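Local atomic coordinates of monovalent Na+/H+ antiporter subunit F (Dietzia sp. DQ12-45-1b, PDB entry 7D3U), a protein that probably contributes to sodium/proton antiport across the cell membrane as a small helical subunit of the multi-chain Mrp complex. Residues Ile6-Val11 and Ala47-Arg52; Leu17-Met22 and Asp36-Ala41; Ala41-Leu46 and Asp60-Ala65. All blocks are in the same frame, centred on the assembly; numbering follows the deposited sequence.

Starting from the N terminus, helix 2-23 supplies the first half of two contacts, and helix 30-52 runs back beside it to supply the second half of both. Interaction 2 (17-22 with 36-41) closes the short loop near the turn between them. It is nested inside the much longer loop closed by interaction 1 (6-11 with 47-52), at the far end of the same antiparallel pair. Interaction 3 (41-46 with 60-65) follows interaction 2 in series, sharing A41, and crosses interaction 1 in chain order; it brings helix 59-65 against helix 30-52. All three draw on helix 30-52, and V11 of interaction 1 packs on A41 and L45 of it.

Interaction 1: residues Ile6-Val11 and Ala47-Arg52; sequences IAIVLV and ALVGVR
I8 and L48 sit where segments 6-11 and 47-52 of helices 2-23 and 30-52 come together; the axes of the two segments approach to 10.0 Å, and their N-to-C directions differ by 151°, an antiparallel arrangement well short of exact. The CA atoms of I8 and L48 are 6.5 Å apart. Their side chains run side by side but head opposite ways, overlapping along their lengths, and CG1 of I8 lies 3.5 Å from CB of L48. I8 has CG1 anti to its carbonyl carbon (chi1 -74°), which lets this branch reach across to the L48 turn while CG2 is left to pack on L45 of helix 30-52. The CD1 methyl of I8 goes on past L48 to a looser touch with V49, 4.2 Å from its CG2.

L48 answers from the other helix with CD1. That methyl stands 3.7 Å from CB of A7, and 4.2 Å from CG2 of V11 one turn further on, so a single leucine branch spans the step between two residues of helix 2-23. The small A7 side chain lets it settle close to the backbone there.

Around this pairing, V53 of subunit G packs on L48, while I604 of subunit A packs on I8. R52 forms a salt bridge through NE with E601 of subunit A. All the touching residues are buried, and no hydrogen bond passes between the two segments: this end of the helical hairpin, its helices predicted to span the membrane, is joined by dispersion and shape, while the charge at R52 is turned to a neighbouring subunit.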
ATOM      1  N   ILE D   6     -47.672  18.126 -16.343  1.00 82.97           N
ATOM      2  CA  ILE D   6     -47.432  19.271 -17.217  1.00 82.97           C
ATOM      3  C   ILE D   6     -46.477  20.255 -16.554  1.00 82.97           C
ATOM      4  O   ILE D   6     -45.539  20.759 -17.188  1.00 82.97           O
ATOM      5  CB  ILE D   6     -48.762  19.942 -17.592  1.00 82.97           C
ATOM      6  CG1 ILE D   6     -49.608  19.003 -18.450  1.00 82.97           C
ATOM      7  CG2 ILE D   6     -48.514  21.248 -18.328  1.00 82.97           C
ATOM      8  CD1 ILE D   6     -50.848  19.652 -19.021  1.00 82.97           C
ATOM      9  N   ALA D   7     -46.694  20.540 -15.269  1.00 81.12           N
ATOM     10  CA  ALA D   7     -45.819  21.464 -14.559  1.00 81.12           C
ATOM     11  C   ALA D   7     -44.405  20.908 -14.447  1.00 81.12           C
ATOM     12  O   ALA D   7     -43.428  21.659 -14.539  1.00 81.12           O
ATOM     13  CB  ALA D   7     -46.390  21.769 -13.176  1.00 81.12           C
ATOM     14  N   ILE D   8     -44.275  19.595 -14.257  1.00 80.09           N
ATOM     15  CA  ILE D   8     -42.956  18.978 -14.171  1.00 80.09           C
ATOM     16  C   ILE D   8     -42.224  19.099 -15.498  1.00 80.09           C
ATOM     17  O   ILE D   8     -41.037  19.439 -15.537  1.00 80.09           O
ATOM     18  CB  ILE D   8     -43.077  17.509 -13.730  1.00 80.09           C
ATOM     19  CG1 ILE D   8     -43.414  17.423 -12.247  1.00 80.09           C
ATOM     20  CG2 ILE D   8     -41.787  16.757 -14.007  1.00 80.09           C
ATOM     21  CD1 ILE D   8     -43.479  16.014 -11.722  1.00 80.09           C
ATOM     22  N   VAL D   9     -42.916  18.829 -16.605  1.00 79.47           N
ATOM     23  CA  VAL D   9     -42.274  18.932 -17.911  1.00 79.47           C
ATOM     24  C   VAL D   9     -41.894  20.378 -18.206  1.00 79.47           C
ATOM     25  O   VAL D   9     -40.828  20.652 -18.771  1.00 79.47           O
ATOM     26  CB  VAL D   9     -43.188  18.342 -19.000  1.00 79.47           C
ATOM     27  CG1 VAL D   9     -42.782  18.840 -20.373  1.00 79.47           C
ATOM     28  CG2 VAL D   9     -43.146  16.827 -18.950  1.00 79.47           C
ATOM     29  N   LEU D  10     -42.734  21.331 -17.794  1.00 80.44           N
ATOM     30  CA  LEU D  10     -42.413  22.736 -18.027  1.00 80.44           C
ATOM     31  C   LEU D  10     -41.207  23.175 -17.204  1.00 80.44           C
ATOM     32  O   LEU D  10     -40.324  23.875 -17.712  1.00 80.44           O
ATOM     33  CB  LEU D  10     -43.626  23.610 -17.716  1.00 80.44           C
ATOM     34  CG  LEU D  10     -44.755  23.557 -18.744  1.00 80.44           C
ATOM     35  CD1 LEU D  10     -45.844  24.558 -18.397  1.00 80.44           C
ATOM     36  CD2 LEU D  10     -44.218  23.805 -20.143  1.00 80.44           C
ATOM     37  N   VAL D  11     -41.145  22.766 -15.933  1.00 79.78           N
ATOM     38  CA  VAL D  11     -39.995  23.110 -15.104  1.00 79.78           C
ATOM     39  C   VAL D  11     -38.735  22.432 -15.624  1.00 79.78           C
ATOM     40  O   VAL D  11     -37.649  23.017 -15.580  1.00 79.78           O
ATOM     41  CB  VAL D  11     -40.267  22.750 -13.632  1.00 79.78           C
ATOM     42  CG1 VAL D  11     -39.018  22.945 -12.798  1.00 79.78           C
ATOM     43  CG2 VAL D  11     -41.392  23.601 -13.084  1.00 79.78           C
ATOM     44  N   ALA D  47     -40.782  19.489  -5.042  1.00 78.65           N
ATOM     45  CA  ALA D  47     -42.172  19.612  -4.609  1.00 78.65           C
ATOM     46  C   ALA D  47     -43.113  18.853  -5.538  1.00 78.65           C
ATOM     47  O   ALA D  47     -43.958  18.067  -5.088  1.00 78.65           O
ATOM     48  CB  ALA D  47     -42.567  21.085  -4.536  1.00 78.65           C
ATOM     49  N   LEU D  48     -42.979  19.073  -6.845  1.00 79.92           N
ATOM     50  CA  LEU D  48     -43.901  18.457  -7.794  1.00 79.92           C
ATOM     51  C   LEU D  48     -43.749  16.940  -7.823  1.00 79.92           C
ATOM     52  O   LEU D  48     -44.742  16.214  -7.955  1.00 79.92           O
ATOM     53  CB  LEU D  48     -43.686  19.053  -9.181  1.00 79.92           C
ATOM     54  CG  LEU D  48     -44.045  20.533  -9.300  1.00 79.92           C
ATOM     55  CD1 LEU D  48     -43.795  21.035 -10.707  1.00 79.92           C
ATOM     56  CD2 LEU D  48     -45.490  20.753  -8.901  1.00 79.92           C
ATOM     57  N   VAL D  49     -42.519  16.439  -7.699  1.00 81.08           N
ATOM     58  CA  VAL D  49     -42.305  14.999  -7.658  1.00 81.08           C
ATOM     59  C   VAL D  49     -42.904  14.411  -6.391  1.00 81.08           C
ATOM     60  O   VAL D  49     -43.607  13.396  -6.437  1.00 81.08           O
ATOM     61  CB  VAL D  49     -40.804  14.683  -7.783  1.00 81.08           C
ATOM     62  CG1 VAL D  49     -40.479  13.366  -7.107  1.00 81.08           C
ATOM     63  CG2 VAL D  49     -40.396  14.651  -9.243  1.00 81.08           C
ATOM     64  N   GLY D  50     -42.657  15.046  -5.241  1.00 83.24           N
ATOM     65  CA  GLY D  50     -43.308  14.622  -4.018  1.00 83.24           C
ATOM     66  C   GLY D  50     -44.815  14.628  -4.113  1.00 83.24           C
ATOM     67  O   GLY D  50     -45.477  13.869  -3.399  1.00 83.24           O
ATOM     68  N   VAL D  51     -45.375  15.474  -4.976  1.00 83.11           N
ATOM     69  CA  VAL D  51     -46.802  15.381  -5.267  1.00 83.11           C
ATOM     70  C   VAL D  51     -47.095  14.125  -6.080  1.00 83.11           C
ATOM     71  O   VAL D  51     -48.023  13.370  -5.768  1.00 83.11           O
ATOM     72  CB  VAL D  51     -47.294  16.643  -5.993  1.00 83.11           C
ATOM     73  CG1 VAL D  51     -48.692  16.417  -6.520  1.00 83.11           C
ATOM     74  CG2 VAL D  51     -47.272  17.821  -5.059  1.00 83.11           C
ATOM     75  N   ARG D  52     -46.315  13.884  -7.135  1.00 85.43           N
ATOM     76  CA  ARG D  52     -46.546  12.728  -7.998  1.00 85.43           C
ATOM     77  C   ARG D  52     -46.425  11.422  -7.223  1.00 85.43           C
ATOM     78  O   ARG D  52     -47.401  10.676  -7.105  1.00 85.43           O
ATOM     79  CB  ARG D  52     -45.580  12.728  -9.182  1.00 85.43           C
ATOM     80  CG  ARG D  52     -45.848  11.616 -10.180  1.00 85.43           C
ATOM     81  CD  ARG D  52     -44.933  11.710 -11.384  1.00 85.43           C
ATOM     82  NE  ARG D  52     -45.178  10.628 -12.330  1.00 85.43           N
ATOM     83  CZ  ARG D  52     -46.137  10.640 -13.251  1.00 85.43           C
ATOM     84  NH1 ARG D  52     -46.282   9.608 -14.070  1.00 85.43           N
ATOM     85  NH2 ARG D  52     -46.952  11.679 -13.348  1.00 85.43           N
TER

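Interaction 2: residues Leu17-Met22 and Asp36-Ala41; sequences LSSYRM and DLLFFA
The backbone bond from N of M22 to O of S18, 2.9 Å long, joins two residues that both meet segment 36-41, one helical turn apart. Here helices 2-23 and 30-52, both predicted to span the membrane, form an antiparallel hairpin, and the segments near its turn run at 154° to each other with their axes 9.7 Å apart. S18 points toward the partner helix and enters between two leucines: its CB lies 3.6 Å from CD2 of L38 and 3.7 Å from CD1 of L37. The serine hydroxyl, OG anti to its backbone N (chi1 178°), projects into this aliphatic setting and packs 3.6 Å from CG of L38. L38 spreads its two methyls over successive residues, CD2 on S18 and CD1 against the backbone of S19. Small serines therefore allow the leucine to lie close to the opposite helix.

Other subunits frame the pair. I631 of subunit A packs on L38, and L29 of subunit G packs on S18. R21 turns to subunit G, where its NE donates a hydrogen bond to O of L29. One turn beyond S18, M22 reaches across and only its terminal CE comes near, 4.3 Å from CD1 of L38.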
ATOM      1  N   LEU D  17     -33.195  24.900 -20.516  1.00 82.12           N
ATOM      2  CA  LEU D  17     -32.830  26.163 -21.156  1.00 82.12           C
ATOM      3  C   LEU D  17     -31.850  26.955 -20.295  1.00 82.12           C
ATOM      4  O   LEU D  17     -30.847  27.489 -20.792  1.00 82.12           O
ATOM      5  CB  LEU D  17     -34.084  26.985 -21.443  1.00 82.12           C
ATOM      6  CG  LEU D  17     -35.060  26.384 -22.453  1.00 82.12           C
ATOM      7  CD1 LEU D  17     -36.280  27.275 -22.613  1.00 82.12           C
ATOM      8  CD2 LEU D  17     -34.375  26.162 -23.788  1.00 82.12           C
ATOM      9  N   SER D  18     -32.123  27.041 -18.993  1.00 82.96           N
ATOM     10  CA  SER D  18     -31.218  27.770 -18.115  1.00 82.96           C
ATOM     11  C   SER D  18     -29.863  27.081 -18.011  1.00 82.96           C
ATOM     12  O   SER D  18     -28.841  27.751 -17.845  1.00 82.96           O
ATOM     13  CB  SER D  18     -31.846  27.936 -16.734  1.00 82.96           C
ATOM     14  OG  SER D  18     -30.962  28.601 -15.860  1.00 82.96           O
ATOM     15  N   SER D  19     -29.820  25.754 -18.139  1.00 82.70           N
ATOM     16  CA  SER D  19     -28.530  25.076 -18.144  1.00 82.70           C
ATOM     17  C   SER D  19     -27.792  25.294 -19.456  1.00 82.70           C
ATOM     18  O   SER D  19     -26.557  25.311 -19.473  1.00 82.70           O
ATOM     19  CB  SER D  19     -28.707  23.584 -17.882  1.00 82.70           C
ATOM     20  OG  SER D  19     -27.445  22.956 -17.770  1.00 82.70           O
ATOM     21  N   TYR D  20     -28.522  25.444 -20.562  1.00 84.72           N
ATOM     22  CA  TYR D  20     -27.878  25.878 -21.797  1.00 84.72           C
ATOM     23  C   TYR D  20     -27.231  27.240 -21.612  1.00 84.72           C
ATOM     24  O   TYR D  20     -26.112  27.475 -22.078  1.00 84.72           O
ATOM     25  CB  TYR D  20     -28.877  25.927 -22.949  1.00 84.72           C
ATOM     26  CG  TYR D  20     -28.463  26.898 -24.033  1.00 84.72           C
ATOM     27  CD1 TYR D  20     -27.463  26.572 -24.937  1.00 84.72           C
ATOM     28  CD2 TYR D  20     -29.060  28.144 -24.143  1.00 84.72           C
ATOM     29  CE1 TYR D  20     -27.075  27.459 -25.921  1.00 84.72           C
ATOM     30  CE2 TYR D  20     -28.680  29.036 -25.123  1.00 84.72           C
ATOM     31  CZ  TYR D  20     -27.688  28.689 -26.010  1.00 84.72           C
ATOM     32  OH  TYR D  20     -27.307  29.575 -26.989  1.00 84.72           O
ATOM     33  N   ARG D  21     -27.930  28.157 -20.943  1.00 83.94           N
ATOM     34  CA  ARG D  21     -27.317  29.445 -20.620  1.00 83.94           C
ATOM     35  C   ARG D  21     -26.099  29.258 -19.723  1.00 83.94           C
ATOM     36  O   ARG D  21     -25.091  29.958 -19.874  1.00 83.94           O
ATOM     37  CB  ARG D  21     -28.339  30.372 -19.962  1.00 83.94           C
ATOM     38  CG  ARG D  21     -27.748  31.632 -19.336  1.00 83.94           C
ATOM     39  CD  ARG D  21     -26.918  32.437 -20.327  1.00 83.94           C
ATOM     40  NE  ARG D  21     -27.699  32.918 -21.460  1.00 83.94           N
ATOM     41  CZ  ARG D  21     -27.165  33.412 -22.571  1.00 83.94           C
ATOM     42  NH1 ARG D  21     -27.943  33.829 -23.558  1.00 83.94           N
ATOM     43  NH2 ARG D  21     -25.848  33.488 -22.698  1.00 83.94           N
ATOM     44  N   MET D  22     -26.175  28.315 -18.786  1.00 83.18           N
ATOM     45  CA  MET D  22     -25.018  27.984 -17.958  1.00 83.18           C
ATOM     46  C   MET D  22     -23.825  27.569 -18.807  1.00 83.18           C
ATOM     47  O   MET D  22     -22.688  27.974 -18.538  1.00 83.18           O
ATOM     48  CB  MET D  22     -25.374  26.865 -16.986  1.00 83.18           C
ATOM     49  CG  MET D  22     -24.164  26.245 -16.323  1.00 83.18           C
ATOM     50  SD  MET D  22     -24.609  25.271 -14.888  1.00 83.18           S
ATOM     51  CE  MET D  22     -24.953  26.588 -13.739  1.00 83.18           C
ATOM     52  N   ASP D  36     -28.350  29.569  -9.851  1.00 80.97           N
ATOM     53  CA  ASP D  36     -29.382  29.965  -8.899  1.00 80.97           C
ATOM     54  C   ASP D  36     -30.770  29.590  -9.409  1.00 80.97           C
ATOM     55  O   ASP D  36     -31.563  28.953  -8.696  1.00 80.97           O
ATOM     56  CB  ASP D  36     -29.289  31.466  -8.631  1.00 80.97           C
ATOM     57  CG  ASP D  36     -30.436  31.981  -7.789  1.00 80.97           C
ATOM     58  OD1 ASP D  36     -30.351  31.890  -6.547  1.00 80.97           O
ATOM     59  OD2 ASP D  36     -31.423  32.478  -8.370  1.00 80.97           O
ATOM     60  N   LEU D  37     -31.086  29.990 -10.645  1.00 78.00           N
ATOM     61  CA  LEU D  37     -32.375  29.632 -11.224  1.00 78.00           C
ATOM     62  C   LEU D  37     -32.568  28.123 -11.254  1.00 78.00           C
ATOM     63  O   LEU D  37     -33.682  27.636 -11.034  1.00 78.00           O
ATOM     64  CB  LEU D  37     -32.501  30.218 -12.632  1.00 78.00           C
ATOM     65  CG  LEU D  37     -33.874  30.206 -13.313  1.00 78.00           C
ATOM     66  CD1 LEU D  37     -34.137  28.906 -14.055  1.00 78.00           C
ATOM     67  CD2 LEU D  37     -34.971  30.472 -12.300  1.00 78.00           C
ATOM     68  N   LEU D  38     -31.496  27.366 -11.489  1.00 77.46           N
ATOM     69  CA  LEU D  38     -31.621  25.916 -11.554  1.00 77.46           C
ATOM     70  C   LEU D  38     -31.814  25.307 -10.173  1.00 77.46           C
ATOM     71  O   LEU D  38     -32.536  24.320 -10.031  1.00 77.46           O
ATOM     72  CB  LEU D  38     -30.403  25.321 -12.251  1.00 77.46           C
ATOM     73  CG  LEU D  38     -30.315  25.747 -13.713  1.00 77.46           C
ATOM     74  CD1 LEU D  38     -29.034  25.273 -14.355  1.00 77.46           C
ATOM     75  CD2 LEU D  38     -31.505  25.186 -14.451  1.00 77.46           C
ATOM     76  N   PHE D  39     -31.184  25.872  -9.144  1.00 77.36           N
ATOM     77  CA  PHE D  39     -31.449  25.398  -7.788  1.00 77.36           C
ATOM     78  C   PHE D  39     -32.909  25.615  -7.421  1.00 77.36           C
ATOM     79  O   PHE D  39     -33.552  24.738  -6.826  1.00 77.36           O
ATOM     80  CB  PHE D  39     -30.540  26.106  -6.783  1.00 77.36           C
ATOM     81  CG  PHE D  39     -29.077  25.884  -7.023  1.00 77.36           C
ATOM     82  CD1 PHE D  39     -28.625  24.723  -7.621  1.00 77.36           C
ATOM     83  CD2 PHE D  39     -28.151  26.841  -6.647  1.00 77.36           C
ATOM     84  CE1 PHE D  39     -27.278  24.522  -7.842  1.00 77.36           C
ATOM     85  CE2 PHE D  39     -26.805  26.645  -6.868  1.00 77.36           C
ATOM     86  CZ  PHE D  39     -26.367  25.485  -7.465  1.00 77.36           C
ATOM     87  N   PHE D  40     -33.461  26.769  -7.791  1.00 79.13           N
ATOM     88  CA  PHE D  40     -34.865  27.018  -7.478  1.00 79.13           C
ATOM     89  C   PHE D  40     -35.781  26.111  -8.297  1.00 79.13           C
ATOM     90  O   PHE D  40     -36.794  25.609  -7.786  1.00 79.13           O
ATOM     91  CB  PHE D  40     -35.192  28.495  -7.692  1.00 79.13           C
ATOM     92  CG  PHE D  40     -34.709  29.382  -6.577  1.00 79.13           C
ATOM     93  CD1 PHE D  40     -33.361  29.633  -6.410  1.00 79.13           C
ATOM     94  CD2 PHE D  40     -35.599  29.958  -5.693  1.00 79.13           C
ATOM     95  CE1 PHE D  40     -32.912  30.439  -5.389  1.00 79.13           C
ATOM     96  CE2 PHE D  40     -35.156  30.764  -4.670  1.00 79.13           C
ATOM     97  CZ  PHE D  40     -33.810  31.006  -4.518  1.00 79.13           C
ATOM     98  N   ALA D  41     -35.427  25.858  -9.558  1.00 76.80           N
ATOM     99  CA  ALA D  41     -36.191  24.906 -10.358  1.00 76.80           C
ATOM    100  C   ALA D  41     -36.100  23.496  -9.791  1.00 76.80           C
ATOM    101  O   ALA D  41     -37.060  22.727  -9.886  1.00 76.80           O
ATOM    102  CB  ALA D  41     -35.707  24.929 -11.806  1.00 76.80           C
TER

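Interaction 3: residues Ala41-Leu46 and Asp60-Ala65; sequences AFIALL and DLVLVA
Aliphatic side chains make up nearly the whole join between I43 and L46 on helix 30-52 and L61, V62 and A65 on the short helix 59-65. Both segments lie in predicted membrane spans, and this pair forms part of the subunit's helical bundle. The segments are almost exactly antiparallel, at 172°, with axes 9.9 Å apart. I43 is the central piece: CG1 lies 3.7 Å from CB of A65, while CG2, the branch anti to its backbone N, turns to V62 and reaches its CG2 at 4.4 Å. L46, one turn along, uses CD1 alone, which rests 4.3 Å from CB of L61 and also borders the A65 methyl.

A second kind of contact sets side chain against backbone. CD1 of I43 runs on past the A65 methyl to within 3.7 Å of the carbonyl O of A65, at the last residue of helix 59-65.

Polar links lie at the margins: D60 has a long, weak ion pair with R812 of subunit A. L50 of subunit G packs on I43, and F641 of subunit A on L61. The two segments thus share a buried, largely apolar interface with no hydrogen bond across it, in which fit holds helix 59-65 against helix 30-52.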
ATOM      1  N   ALA D  41     -35.427  25.858  -9.558  1.00 76.80           N
ATOM      2  CA  ALA D  41     -36.191  24.906 -10.358  1.00 76.80           C
ATOM      3  C   ALA D  41     -36.100  23.496  -9.791  1.00 76.80           C
ATOM      4  O   ALA D  41     -37.060  22.727  -9.886  1.00 76.80           O
ATOM      5  CB  ALA D  41     -35.707  24.929 -11.806  1.00 76.80           C
ATOM      6  N   PHE D  42     -34.965  23.141  -9.186  1.00 76.71           N
ATOM      7  CA  PHE D  42     -34.836  21.827  -8.572  1.00 76.71           C
ATOM      8  C   PHE D  42     -35.673  21.716  -7.309  1.00 76.71           C
ATOM      9  O   PHE D  42     -36.214  20.645  -7.023  1.00 76.71           O
ATOM     10  CB  PHE D  42     -33.371  21.524  -8.264  1.00 76.71           C
ATOM     11  CG  PHE D  42     -32.657  20.809  -9.371  1.00 76.71           C
ATOM     12  CD1 PHE D  42     -32.981  19.507  -9.687  1.00 76.71           C
ATOM     13  CD2 PHE D  42     -31.657  21.436 -10.089  1.00 76.71           C
ATOM     14  CE1 PHE D  42     -32.326  18.845 -10.703  1.00 76.71           C
ATOM     15  CE2 PHE D  42     -31.001  20.781 -11.105  1.00 76.71           C
ATOM     16  CZ  PHE D  42     -31.336  19.483 -11.413  1.00 76.71           C
ATOM     17  N   ILE D  43     -35.792  22.800  -6.543  1.00 76.75           N
ATOM     18  CA  ILE D  43     -36.723  22.786  -5.415  1.00 76.75           C
ATOM     19  C   ILE D  43     -38.154  22.609  -5.912  1.00 76.75           C
ATOM     20  O   ILE D  43     -38.944  21.846  -5.336  1.00 76.75           O
ATOM     21  CB  ILE D  43     -36.570  24.066  -4.574  1.00 76.75           C
ATOM     22  CG1 ILE D  43     -35.125  24.232  -4.117  1.00 76.75           C
ATOM     23  CG2 ILE D  43     -37.492  24.023  -3.375  1.00 76.75           C
ATOM     24  CD1 ILE D  43     -34.890  25.485  -3.316  1.00 76.75           C
ATOM     25  N   ALA D  44     -38.508  23.311  -6.992  1.00 76.91           N
ATOM     26  CA  ALA D  44     -39.835  23.139  -7.578  1.00 76.91           C
ATOM     27  C   ALA D  44     -40.060  21.700  -8.020  1.00 76.91           C
ATOM     28  O   ALA D  44     -41.148  21.142  -7.826  1.00 76.91           O
ATOM     29  CB  ALA D  44     -40.018  24.092  -8.756  1.00 76.91           C
ATOM     30  N   LEU D  45     -39.042  21.084  -8.620  1.00 76.15           N
ATOM     31  CA  LEU D  45     -39.168  19.701  -9.057  1.00 76.15           C
ATOM     32  C   LEU D  45     -39.291  18.757  -7.871  1.00 76.15           C
ATOM     33  O   LEU D  45     -40.022  17.768  -7.939  1.00 76.15           O
ATOM     34  CB  LEU D  45     -37.980  19.310  -9.930  1.00 76.15           C
ATOM     35  CG  LEU D  45     -38.204  19.466 -11.430  1.00 76.15           C
ATOM     36  CD1 LEU D  45     -37.207  18.626 -12.187  1.00 76.15           C
ATOM     37  CD2 LEU D  45     -39.620  19.071 -11.798  1.00 76.15           C
ATOM     38  N   LEU D  46     -38.576  19.040  -6.780  1.00 76.54           N
ATOM     39  CA  LEU D  46     -38.748  18.260  -5.560  1.00 76.54           C
ATOM     40  C   LEU D  46     -40.197  18.292  -5.102  1.00 76.54           C
ATOM     41  O   LEU D  46     -40.796  17.249  -4.815  1.00 76.54           O
ATOM     42  CB  LEU D  46     -37.830  18.790  -4.460  1.00 76.54           C
ATOM     43  CG  LEU D  46     -36.386  18.293  -4.442  1.00 76.54           C
ATOM     44  CD1 LEU D  46     -35.651  18.845  -3.234  1.00 76.54           C
ATOM     45  CD2 LEU D  46     -36.354  16.781  -4.437  1.00 76.54           C
ATOM     46  N   ASP D  60     -39.962  19.092   4.447  1.00 85.37           N
ATOM     47  CA  ASP D  60     -38.677  19.041   5.132  1.00 85.37           C
ATOM     48  C   ASP D  60     -37.559  19.376   4.157  1.00 85.37           C
ATOM     49  O   ASP D  60     -36.827  20.356   4.335  1.00 85.37           O
ATOM     50  CB  ASP D  60     -38.463  17.657   5.747  1.00 85.37           C
ATOM     51  CG  ASP D  60     -39.655  17.188   6.551  1.00 85.37           C
ATOM     52  OD1 ASP D  60     -40.455  18.043   6.981  1.00 85.37           O
ATOM     53  OD2 ASP D  60     -39.798  15.965   6.753  1.00 85.37           O
ATOM     54  N   LEU D  61     -37.457  18.592   3.082  1.00 80.19           N
ATOM     55  CA  LEU D  61     -36.509  18.890   2.015  1.00 80.19           C
ATOM     56  C   LEU D  61     -36.704  20.308   1.494  1.00 80.19           C
ATOM     57  O   LEU D  61     -35.737  21.055   1.311  1.00 80.19           O
ATOM     58  CB  LEU D  61     -36.671  17.879   0.881  1.00 80.19           C
ATOM     59  CG  LEU D  61     -36.599  16.409   1.280  1.00 80.19           C
ATOM     60  CD1 LEU D  61     -37.017  15.534   0.122  1.00 80.19           C
ATOM     61  CD2 LEU D  61     -35.198  16.059   1.731  1.00 80.19           C
ATOM     62  N   VAL D  62     -37.960  20.704   1.272  1.00 79.30           N
ATOM     63  CA  VAL D  62     -38.220  22.046   0.770  1.00 79.30           C
ATOM     64  C   VAL D  62     -37.800  23.086   1.797  1.00 79.30           C
ATOM     65  O   VAL D  62     -37.304  24.160   1.437  1.00 79.30           O
ATOM     66  CB  VAL D  62     -39.701  22.189   0.378  1.00 79.30           C
ATOM     67  CG1 VAL D  62     -40.073  23.648   0.203  1.00 79.30           C
ATOM     68  CG2 VAL D  62     -39.983  21.411  -0.894  1.00 79.30           C
ATOM     69  N   LEU D  63     -37.957  22.783   3.086  1.00 81.00           N
ATOM     70  CA  LEU D  63     -37.473  23.702   4.107  1.00 81.00           C
ATOM     71  C   LEU D  63     -35.953  23.729   4.164  1.00 81.00           C
ATOM     72  O   LEU D  63     -35.376  24.723   4.616  1.00 81.00           O
ATOM     73  CB  LEU D  63     -38.049  23.324   5.471  1.00 81.00           C
ATOM     74  CG  LEU D  63     -37.732  24.257   6.638  1.00 81.00           C
ATOM     75  CD1 LEU D  63     -38.058  25.689   6.263  1.00 81.00           C
ATOM     76  CD2 LEU D  63     -38.504  23.836   7.872  1.00 81.00           C
ATOM     77  N   VAL D  64     -35.296  22.670   3.701  1.00 80.03           N
ATOM     78  CA  VAL D  64     -33.841  22.590   3.756  1.00 80.03           C
ATOM     79  C   VAL D  64     -33.208  23.048   2.449  1.00 80.03           C
ATOM     80  O   VAL D  64     -32.192  23.747   2.460  1.00 80.03           O
ATOM     81  CB  VAL D  64     -33.417  21.156   4.119  1.00 80.03           C
ATOM     82  CG1 VAL D  64     -31.948  20.942   3.814  1.00 80.03           C
ATOM     83  CG2 VAL D  64     -33.711  20.884   5.579  1.00 80.03           C
ATOM     84  N   ALA D  65     -33.797  22.669   1.311  1.00 78.87           N
ATOM     85  CA  ALA D  65     -33.229  23.047   0.022  1.00 78.87           C
ATOM     86  C   ALA D  65     -33.138  24.558  -0.134  1.00 78.87           C
ATOM     87  O   ALA D  65     -32.216  25.059  -0.787  1.00 78.87           O
ATOM     88  CB  ALA D  65     -34.052  22.444  -1.114  1.00 78.87           C
TER